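Local atomic coordinates of polysaccharide deacetylase (Streptococcus pyogenes, PDB entry 6DQ3), a protein that removes N-acetyl groups from the linkage unit that joins streptococcal rhamnopolysaccharides to the cell wall, as a zinc-containing enzyme of carbohydrate esterase family 4. Residues K8-A16 and S209-P217; Q39-Y49 and M219-E229. All blocks are in the same frame, centred on the assembly; numbering follows the deposited sequence.

A mixed, largely parallel sheet and the helices laid over it illustrate how a single chain closes upon itself. Interaction 1 pairs two strands in the buried centre, while interaction 2 packs the helices that follow those same strands, 34-46 and 221-228, farther out and partly exposed. Their centres lie about 13 Å apart. Backbone hydrogen bonds set the strand pairing, and its side chains face both the helical layer and the acetate site; the helix pair relies on aliphatic and methionine packing, with waters at one end. The two contacts meet directly where Tyr14 probably hydrogen-bonds Gln40, Leu12 packs on Met44, and Ile215 on Leu224.

Interaction 1: residues K8-A16 and S209-P217. With ACT (acetate ion), chain C.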
loop_
_atom_site.group_PDB
_atom_site.type_symbol
_atom_site.label_atom_id
_atom_site.label_comp_id
_atom_site.label_asym_id
_atom_site.label_seq_id
_atom_site.Cartn_x
_atom_site.Cartn_y
_atom_site.Cartn_z
ATOM N N LYS A 8 -10.780 14.182 0.733
ATOM C CA LYS A 8 -9.840 13.566 -0.188
ATOM C C LYS A 8 -8.592 13.143 0.581
ATOM O O LYS A 8 -8.210 13.772 1.573
ATOM C CB LYS A 8 -9.481 14.525 -1.324
ATOM C CG LYS A 8 -10.619 14.741 -2.321
ATOM C CD LYS A 8 -10.316 15.896 -3.263
ATOM C CE LYS A 8 -11.430 16.080 -4.287
ATOM N NZ LYS A 8 -11.189 17.280 -5.129
ATOM N N ILE A 9 -7.983 12.054 0.129
ATOM C CA ILE A 9 -6.823 11.475 0.799
ATOM C C ILE A 9 -5.808 11.053 -0.256
ATOM O O ILE A 9 -6.122 10.207 -1.107
ATOM C CB ILE A 9 -7.222 10.273 1.669
ATOM C CG1 ILE A 9 -8.147 10.700 2.809
ATOM C CG2 ILE A 9 -5.983 9.579 2.226
ATOM C CD1 ILE A 9 -8.664 9.539 3.641
ATOM N N PRO A 10 -4.592 11.604 -0.246
ATOM C CA PRO A 10 -3.547 11.079 -1.135
ATOM C C PRO A 10 -3.054 9.727 -0.642
ATOM O O PRO A 10 -2.655 9.577 0.515
ATOM C CB PRO A 10 -2.445 12.145 -1.071
ATOM C CG PRO A 10 -2.638 12.804 0.265
ATOM C CD PRO A 10 -4.131 12.763 0.545
ATOM N N ILE A 11 -3.106 8.739 -1.524
ATOM C CA ILE A 11 -2.655 7.385 -1.231
ATOM C C ILE A 11 -1.445 7.137 -2.121
ATOM O O ILE A 11 -1.590 6.870 -3.318
ATOM C CB ILE A 11 -3.747 6.343 -1.482
ATOM C CG1 ILE A 11 -5.004 6.642 -0.663
ATOM C CG2 ILE A 11 -3.226 4.946 -1.156
ATOM C CD1 ILE A 11 -6.176 5.769 -1.060
ATOM N N LEU A 12 -0.249 7.232 -1.547
ATOM C CA LEU A 12 0.968 7.089 -2.327
ATOM C C LEU A 12 1.264 5.617 -2.570
ATOM O O LEU A 12 1.149 4.785 -1.665
ATOM C CB LEU A 12 2.143 7.753 -1.611
ATOM C CG LEU A 12 1.951 9.230 -1.253
ATOM C CD1 LEU A 12 3.254 9.801 -0.686
ATOM C CD2 LEU A 12 1.469 10.042 -2.438
ATOM N N MET A 13 1.636 5.302 -3.805
ATOM C CA MET A 13 1.963 3.939 -4.201
ATOM C C MET A 13 3.455 3.858 -4.491
ATOM O O MET A 13 3.922 4.344 -5.527
ATOM C CB MET A 13 1.154 3.499 -5.420
ATOM C CG MET A 13 1.564 2.122 -5.937
ATOM S SD MET A 13 0.568 1.528 -7.314
ATOM C CE MET A 13 0.780 2.854 -8.493
ATOM N N TYR A 14 4.186 3.234 -3.573
ATOM C CA TYR A 14 5.594 2.897 -3.718
ATOM C C TYR A 14 5.737 1.427 -4.101
ATOM O O TYR A 14 4.855 0.608 -3.845
ATOM C CB TYR A 14 6.357 3.132 -2.405
ATOM C CG TYR A 14 6.568 4.569 -2.000
ATOM C CD1 TYR A 14 5.644 5.223 -1.203
ATOM C CD2 TYR A 14 7.702 5.263 -2.393
ATOM C CE1 TYR A 14 5.831 6.536 -0.824
ATOM C CE2 TYR A 14 7.903 6.572 -2.017
ATOM C CZ TYR A 14 6.963 7.207 -1.234
ATOM O OH TYR A 14 7.160 8.511 -0.858
ATOM N N HIS A 15 6.880 1.091 -4.697
ATOM C CA HIS A 15 7.242 -0.302 -4.916
ATOM C C HIS A 15 8.666 -0.485 -4.407
ATOM O O HIS A 15 8.880 -0.615 -3.194
ATOM C CB HIS A 15 7.081 -0.686 -6.386
ATOM C CG HIS A 15 5.670 -1.042 -6.748
ATOM N ND1 HIS A 15 4.691 -0.093 -6.947
ATOM C CD2 HIS A 15 5.069 -2.244 -6.917
ATOM C CE1 HIS A 15 3.550 -0.693 -7.241
ATOM N NE2 HIS A 15 3.752 -1.998 -7.235
ATOM N N ALA A 16 9.643 -0.435 -5.303
ATOM C CA ALA A 16 11.031 -0.673 -4.917
ATOM C C ALA A 16 11.692 0.585 -4.372
ATOM O O ALA A 16 11.571 1.667 -4.953
ATOM C CB ALA A 16 11.830 -1.186 -6.111
ATOM N N SER A 209 -12.150 0.536 -4.745
ATOM C CA SER A 209 -11.463 0.859 -5.988
ATOM C C SER A 209 -10.887 2.275 -5.920
ATOM O O SER A 209 -11.127 3.126 -6.777
ATOM C CB SER A 209 -12.417 0.695 -7.169
ATOM O OG SER A 209 -13.612 1.432 -6.962
ATOM N N LEU A 210 -10.069 2.528 -4.899
ATOM C CA LEU A 210 -9.549 3.865 -4.647
ATOM C C LEU A 210 -8.352 4.196 -5.530
ATOM O O LEU A 210 -7.510 3.336 -5.812
ATOM C CB LEU A 210 -9.138 3.993 -3.182
ATOM C CG LEU A 210 -10.251 3.848 -2.147
ATOM C CD1 LEU A 210 -9.682 3.611 -0.756
ATOM C CD2 LEU A 210 -11.129 5.089 -2.168
ATOM N N ASN A 211 -8.268 5.466 -5.933
ATOM C CA ASN A 211 -7.129 5.954 -6.698
ATOM C C ASN A 211 -5.860 5.914 -5.851
ATOM O O ASN A 211 -5.908 5.995 -4.621
ATOM C CB ASN A 211 -7.335 7.405 -7.153
ATOM C CG ASN A 211 -8.487 7.584 -8.118
ATOM O OD1 ASN A 211 -8.994 6.632 -8.706
ATOM N ND2 ASN A 211 -8.897 8.837 -8.296
ATOM N N ARG A 212 -4.713 5.834 -6.524
ATOM C CA ARG A 212 -3.424 6.004 -5.863
ATOM C C ARG A 212 -2.536 6.916 -6.694
ATOM O O ARG A 212 -2.752 7.107 -7.893
ATOM C CB ARG A 212 -2.731 4.655 -5.624
ATOM C CG ARG A 212 -3.429 3.801 -4.574
ATOM C CD ARG A 212 -2.509 2.726 -4.017
ATOM N NE ARG A 212 -2.360 1.594 -4.927
ATOM C CZ ARG A 212 -1.575 0.548 -4.696
ATOM N NH1 ARG A 212 -0.854 0.487 -3.579
ATOM N NH2 ARG A 212 -1.506 -0.434 -5.581
ATOM N N ILE A 213 -1.542 7.496 -6.028
ATOM C CA ILE A 213 -0.564 8.378 -6.659
ATOM C C ILE A 213 0.715 7.573 -6.831
ATOM O O ILE A 213 1.339 7.173 -5.841
ATOM C CB ILE A 213 -0.318 9.642 -5.823
ATOM C CG1 ILE A 213 -1.585 10.497 -5.764
ATOM C CG2 ILE A 213 0.863 10.426 -6.389
ATOM C CD1 ILE A 213 -1.580 11.518 -4.633
ATOM N N ARG A 214 1.107 7.322 -8.079
ATOM C CA ARG A 214 2.319 6.559 -8.342
ATOM C C ARG A 214 3.538 7.427 -8.054
ATOM O O ARG A 214 3.630 8.566 -8.527
ATOM C CB ARG A 214 2.353 6.065 -9.789
ATOM C CG ARG A 214 3.572 5.194 -10.101
ATOM C CD ARG A 214 3.647 4.782 -11.565
ATOM N NE ARG A 214 2.545 3.915 -11.979
ATOM C CZ ARG A 214 2.478 2.611 -11.730
ATOM N NH1 ARG A 214 3.444 2.007 -11.051
ATOM N NH2 ARG A 214 1.437 1.907 -12.154
ATOM N N ILE A 215 4.470 6.890 -7.274
ATOM C CA ILE A 215 5.711 7.595 -6.966
ATOM C C ILE A 215 6.697 7.353 -8.101
ATOM O O ILE A 215 7.103 6.213 -8.352
ATOM C CB ILE A 215 6.292 7.138 -5.621
ATOM C CG1 ILE A 215 5.287 7.384 -4.494
ATOM C CG2 ILE A 215 7.611 7.853 -5.353
ATOM C CD1 ILE A 215 4.888 8.835 -4.312
ATOM N N LEU A 216 7.060 8.405 -8.795
ATOM C CA LEU A 216 8.044 8.314 -9.860
ATOM C C LEU A 216 9.446 8.519 -9.293
ATOM O O LEU A 216 9.616 9.216 -8.288
ATOM C CB LEU A 216 7.762 9.364 -10.926
ATOM C CG LEU A 216 6.373 9.288 -11.566
ATOM C CD1 LEU A 216 6.095 10.519 -12.410
ATOM C CD2 LEU A 216 6.255 8.023 -12.404
ATOM N N PRO A 217 10.474 7.914 -9.895
ATOM C CA PRO A 217 11.833 8.120 -9.359
ATOM C C PRO A 217 12.351 9.531 -9.560
ATOM O O PRO A 217 13.233 9.969 -8.809
ATOM C CB PRO A 217 12.688 7.097 -10.125
ATOM C CG PRO A 217 11.718 6.121 -10.706
ATOM C CD PRO A 217 10.442 6.888 -10.953
HETATM C C ACT C . 0.828 -4.162 -8.039
HETATM O O ACT C . 1.883 -3.998 -7.395
HETATM O OXT ACT C . 0.404 -5.242 -8.493
HETATM C CH3 ACT C . 0.025 -2.982 -8.258
HETATM O O HOH W 1 -4.625 8.652 -3.976
#
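Strands 11-14 and 210-214 run parallel with a marked twist of 55°, joined by backbone hydrogen bonds from Ile213 N to Ile11 O, Met13 N to Ile213 O (both 2.8 Å) and, just past the second strand, Ile215 N to Met13 O. Upstream, a water accepts from Ile11 N and bonds weakly to Asn211 O. On one face, Leu12 and Ile213 lie side by side, CD2 of the leucine 3.8 Å from CB of the isoleucine. Ile215 then sets CG1 almost squarely over the Tyr14 ring, 3.6 Å from its centroid and 7° off the normal, a CH-pi contact.

On the other face, Met13 threads between two arginines. With CG anti to the backbone N (chi1 175°), its SD sits over the Arg212 guanidinium near the rim, 3.3 Å from NH2. The bend at chi3 carries CE over the centre of the Arg214 guanidinium, 3.7 Å from CZ. Arg212 is also tied to Asp77 by a salt bridge, which helps fix its plane. Beyond the strand, His15 NE2 donates a nearly straight 2.7 Å bond to an acetate probably taken up from the crystallisation liquor. Such parallel pairing builds the distorted beta/alpha barrel of carbohydrate esterase family 4, here with the Arg212 side chain about 7 Å from a bound zinc ion.

Interaction 2: residues Q39-Y49 and M219-E229; sequences QQLQKMKDEGY and MSPENLLQTME
Leu225 reaches from helix 221-228 toward helix 39-46, and its two methyls part company there: CD2 meets Lys43 CG at 3.8 Å and Met44 CG beyond it, while CD1 presses close to Tyr49 CE1. The leucine and tyrosine side chains come from opposite directions, and the methyl approaches the ring obliquely. Met228 slants across the same ring. A bend at chi3 (62°) brings its CE over a face, 4.0 Å from the centroid and 30° off the normal, a CH-pi contact, while SD stands farther off and oblique to the ring, in a Met-aromatic contact; the methyl also touches Met44 SD, the two methionines crossing at about a right angle.

Toward the start of helix 221-228, Leu224 lies crosswise to Gln40, its CD2 3.8 Å from CD of the amide. The extended glutamine carries NE2 to Met219 O for a weak 3.3 Å bond, while OE1 is engaged by Tyr14. Pro221, following the N-cap Ser220, sets CG against Gln39 CB and CB against Lys43 CB.

At the far end, a Schellman motif with Gly48 at positive phi turns the chain into Tyr49. The tyrosine OH receives a hydrogen bond from one water, which also donates to Met228 O, and donates to another, which bridges to Leu225 O and Glu229 OE1. The chemistry therefore implies adhesion mainly by dispersion between apolar groups, with water-mediated bonds satisfying the polar atoms where the helix pair ends.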
loop_
_atom_site.group_PDB
_atom_site.type_symbol
_atom_site.label_atom_id
_atom_site.label_comp_id
_atom_site.label_asym_id
_atom_site.label_seq_id
_atom_site.Cartn_x
_atom_site.Cartn_y
_atom_site.Cartn_z
ATOM N N GLN A 39 14.093 12.176 1.744
ATOM C CA GLN A 39 13.767 13.584 1.539
ATOM C C GLN A 39 12.270 13.800 1.336
ATOM O O GLN A 39 11.742 14.848 1.726
ATOM C CB GLN A 39 14.547 14.133 0.344
ATOM C CG GLN A 39 16.041 14.260 0.594
ATOM C CD GLN A 39 16.851 14.395 -0.683
ATOM O OE1 GLN A 39 16.314 14.694 -1.749
ATOM N NE2 GLN A 39 18.157 14.173 -0.578
ATOM N N GLN A 40 11.578 12.836 0.728
ATOM C CA GLN A 40 10.128 12.943 0.597
ATOM C C GLN A 40 9.453 12.887 1.961
ATOM O O GLN A 40 8.578 13.705 2.266
ATOM C CB GLN A 40 9.602 11.833 -0.309
ATOM C CG GLN A 40 9.986 11.986 -1.769
ATOM C CD GLN A 40 9.696 10.734 -2.570
ATOM O OE1 GLN A 40 9.422 9.673 -2.006
ATOM N NE2 GLN A 40 9.755 10.849 -3.889
ATOM N N LEU A 41 9.851 11.932 2.804
ATOM C CA LEU A 41 9.245 11.838 4.125
ATOM C C LEU A 41 9.577 13.060 4.971
ATOM O O LEU A 41 8.717 13.571 5.698
ATOM C CB LEU A 41 9.707 10.575 4.839
ATOM C CG LEU A 41 9.125 9.238 4.401
ATOM C CD1 LEU A 41 9.648 8.155 5.335
ATOM C CD2 LEU A 41 7.612 9.268 4.399
ATOM N N GLN A 42 10.828 13.528 4.915
ATOM C CA GLN A 42 11.198 14.733 5.640
ATOM C C GLN A 42 10.271 15.891 5.289
ATOM O O GLN A 42 9.802 16.617 6.171
ATOM C CB GLN A 42 12.649 15.100 5.335
ATOM C CG GLN A 42 13.129 16.363 6.027
ATOM C CD GLN A 42 14.509 16.788 5.554
ATOM O OE1 GLN A 42 14.990 16.329 4.519
ATOM N NE2 GLN A 42 15.152 17.668 6.312
ATOM N N LYS A 43 9.992 16.073 3.995
ATOM C CA LYS A 43 9.157 17.192 3.569
ATOM C C LYS A 43 7.709 17.006 4.016
ATOM O O LYS A 43 7.051 17.975 4.416
ATOM C CB LYS A 43 9.248 17.352 2.052
ATOM C CG LYS A 43 8.572 18.590 1.497
ATOM C CD LYS A 43 9.311 19.869 1.850
ATOM C CE LYS A 43 8.471 21.077 1.471
ATOM N NZ LYS A 43 9.252 22.344 1.508
ATOM N N MET A 44 7.195 15.776 3.959
ATOM C CA MET A 44 5.853 15.524 4.476
ATOM C C MET A 44 5.779 15.824 5.968
ATOM O O MET A 44 4.805 16.421 6.443
ATOM C CB MET A 44 5.441 14.079 4.207
ATOM C CG MET A 44 5.203 13.760 2.743
ATOM S SD MET A 44 4.674 12.057 2.500
ATOM C CE MET A 44 5.783 11.550 1.186
ATOM N N LYS A 45 6.802 15.419 6.725
ATOM C CA LYS A 45 6.802 15.658 8.163
ATOM C C LYS A 45 6.839 17.151 8.463
ATOM O O LYS A 45 6.073 17.650 9.297
ATOM C CB LYS A 45 7.994 14.944 8.804
ATOM C CG LYS A 45 7.865 14.720 10.309
ATOM C CD LYS A 45 6.846 13.619 10.605
ATOM C CE LYS A 45 6.789 13.261 12.088
ATOM N NZ LYS A 45 5.770 12.201 12.350
ATOM N N ASP A 46 7.719 17.884 7.775
ATOM C CA ASP A 46 7.826 19.324 7.988
ATOM C C ASP A 46 6.518 20.034 7.661
ATOM O O ASP A 46 6.161 21.028 8.309
ATOM C CB ASP A 46 8.965 19.891 7.137
ATOM C CG ASP A 46 10.343 19.501 7.652
ATOM O OD1 ASP A 46 10.433 18.934 8.760
ATOM O OD2 ASP A 46 11.339 19.770 6.945
ATOM N N GLU A 47 5.802 19.555 6.646
ATOM C CA GLU A 47 4.512 20.118 6.267
ATOM C C GLU A 47 3.384 19.670 7.185
ATOM O O GLU A 47 2.228 20.037 6.941
ATOM C CB GLU A 47 4.192 19.738 4.820
ATOM C CG GLU A 47 5.005 20.517 3.795
ATOM C CD GLU A 47 4.508 21.942 3.636
ATOM O OE1 GLU A 47 3.292 22.116 3.421
ATOM O OE2 GLU A 47 5.325 22.882 3.736
ATOM N N GLY A 48 3.686 18.896 8.222
ATOM C CA GLY A 48 2.687 18.515 9.195
ATOM C C GLY A 48 1.783 17.379 8.792
ATOM O O GLY A 48 0.669 17.284 9.316
ATOM N N TYR A 49 2.223 16.502 7.891
ATOM C CA TYR A 49 1.375 15.407 7.452
ATOM C C TYR A 49 1.186 14.379 8.562
ATOM O O TYR A 49 2.118 14.058 9.306
ATOM C CB TYR A 49 1.957 14.732 6.207
ATOM C CG TYR A 49 1.412 15.302 4.916
ATOM C CD1 TYR A 49 2.017 16.395 4.315
ATOM C CD2 TYR A 49 0.278 14.765 4.311
ATOM C CE1 TYR A 49 1.525 16.935 3.146
ATOM C CE2 TYR A 49 -0.227 15.300 3.132
ATOM C CZ TYR A 49 0.401 16.387 2.555
ATOM O OH TYR A 49 -0.086 16.935 1.389
ATOM N N MET A 219 10.716 12.169 -8.989
ATOM C CA MET A 219 9.729 13.000 -8.301
ATOM C C MET A 219 10.386 13.743 -7.144
ATOM O O MET A 219 10.601 13.181 -6.068
ATOM C CB MET A 219 8.582 12.124 -7.808
ATOM C CG MET A 219 7.223 12.789 -7.758
ATOM S SD MET A 219 5.900 11.558 -7.748
ATOM C CE MET A 219 4.472 12.582 -8.100
ATOM N N SER A 220 10.681 15.024 -7.357
ATOM C CA SER A 220 11.265 15.842 -6.306
ATOM C C SER A 220 10.276 15.994 -5.149
ATOM O O SER A 220 9.058 15.993 -5.358
ATOM C CB SER A 220 11.644 17.220 -6.847
ATOM O OG SER A 220 10.495 18.045 -6.970
ATOM N N PRO A 221 10.771 16.128 -3.915
ATOM C CA PRO A 221 9.846 16.342 -2.786
ATOM C C PRO A 221 8.902 17.514 -3.003
ATOM O O PRO A 221 7.707 17.407 -2.705
ATOM C CB PRO A 221 10.792 16.573 -1.598
ATOM C CG PRO A 221 12.035 15.819 -1.967
ATOM C CD PRO A 221 12.169 15.975 -3.469
ATOM N N GLU A 222 9.410 18.635 -3.520
ATOM C CA GLU A 222 8.543 19.776 -3.802
ATOM C C GLU A 222 7.410 19.387 -4.745
ATOM O O GLU A 222 6.248 19.753 -4.520
ATOM C CB GLU A 222 9.376 20.913 -4.393
ATOM C CG GLU A 222 8.631 22.219 -4.598
ATOM C CD GLU A 222 9.534 23.334 -5.104
ATOM O OE1 GLU A 222 10.690 23.432 -4.637
ATOM O OE2 GLU A 222 9.087 24.111 -5.974
ATOM N N ASN A 223 7.719 18.631 -5.800
ATOM C CA ASN A 223 6.692 18.309 -6.784
ATOM C C ASN A 223 5.725 17.256 -6.251
ATOM O O ASN A 223 4.522 17.313 -6.530
ATOM C CB ASN A 223 7.345 17.854 -8.087
ATOM C CG ASN A 223 7.893 19.016 -8.892
ATOM O OD1 ASN A 223 7.284 20.085 -8.957
ATOM N ND2 ASN A 223 9.052 18.815 -9.504
ATOM N N LEU A 224 6.224 16.298 -5.469
ATOM C CA LEU A 224 5.334 15.314 -4.863
ATOM C C LEU A 224 4.283 15.993 -3.989
ATOM O O LEU A 224 3.087 15.699 -4.097
ATOM C CB LEU A 224 6.139 14.310 -4.045
ATOM C CG LEU A 224 5.327 13.279 -3.260
ATOM C CD1 LEU A 224 4.335 12.544 -4.135
ATOM C CD2 LEU A 224 6.284 12.308 -2.567
ATOM N N LEU A 225 4.716 16.906 -3.119
ATOM C CA LEU A 225 3.792 17.572 -2.207
ATOM C C LEU A 225 2.742 18.379 -2.965
ATOM O O LEU A 225 1.568 18.402 -2.575
ATOM C CB LEU A 225 4.580 18.467 -1.253
ATOM C CG LEU A 225 5.118 17.866 0.045
ATOM C CD1 LEU A 225 3.950 17.646 1.009
ATOM C CD2 LEU A 225 5.878 16.576 -0.167
ATOM N N GLN A 226 3.141 19.060 -4.042
ATOM C CA GLN A 226 2.167 19.765 -4.864
ATOM C C GLN A 226 1.159 18.798 -5.468
ATOM O O GLN A 226 -0.025 19.132 -5.596
ATOM C CB GLN A 226 2.881 20.554 -5.962
ATOM C CG GLN A 226 3.686 21.738 -5.434
ATOM C CD GLN A 226 4.375 22.523 -6.536
ATOM O OE1 GLN A 226 3.887 22.591 -7.667
ATOM N NE2 GLN A 226 5.520 23.114 -6.213
ATOM N N THR A 227 1.602 17.592 -5.831
ATOM C CA THR A 227 0.703 16.608 -6.418
ATOM C C THR A 227 -0.290 16.077 -5.396
ATOM O O THR A 227 -1.409 15.697 -5.758
ATOM C CB THR A 227 1.511 15.449 -7.007
ATOM O OG1 THR A 227 2.298 15.920 -8.107
ATOM C CG2 THR A 227 0.595 14.331 -7.477
ATOM N N MET A 228 0.096 16.043 -4.124
ATOM C CA MET A 228 -0.757 15.521 -3.068
ATOM C C MET A 228 -1.805 16.521 -2.601
ATOM O O MET A 228 -2.732 16.128 -1.887
ATOM C CB MET A 228 0.099 15.096 -1.870
ATOM C CG MET A 228 1.073 13.973 -2.164
ATOM S SD MET A 228 2.386 13.834 -0.929
ATOM C CE MET A 228 1.469 13.464 0.561
ATOM N N GLU A 229 -1.681 17.788 -2.972
ATOM C CA GLU A 229 -2.643 18.793 -2.528
ATOM C C GLU A 229 -3.978 18.573 -3.233
ATOM O O GLU A 229 -3.999 18.349 -4.449
ATOM C CB GLU A 229 -2.120 20.198 -2.822
ATOM C CG GLU A 229 -0.894 20.612 -2.023
ATOM C CD GLU A 229 -1.251 21.257 -0.694
ATOM O OE1 GLU A 229 -0.811 20.747 0.359
ATOM O OE2 GLU A 229 -1.978 22.272 -0.704
HETATM O O HOH W 2 -2.743 16.655 0.813
HETATM O O HOH W 3 1.000 19.036 0.085
#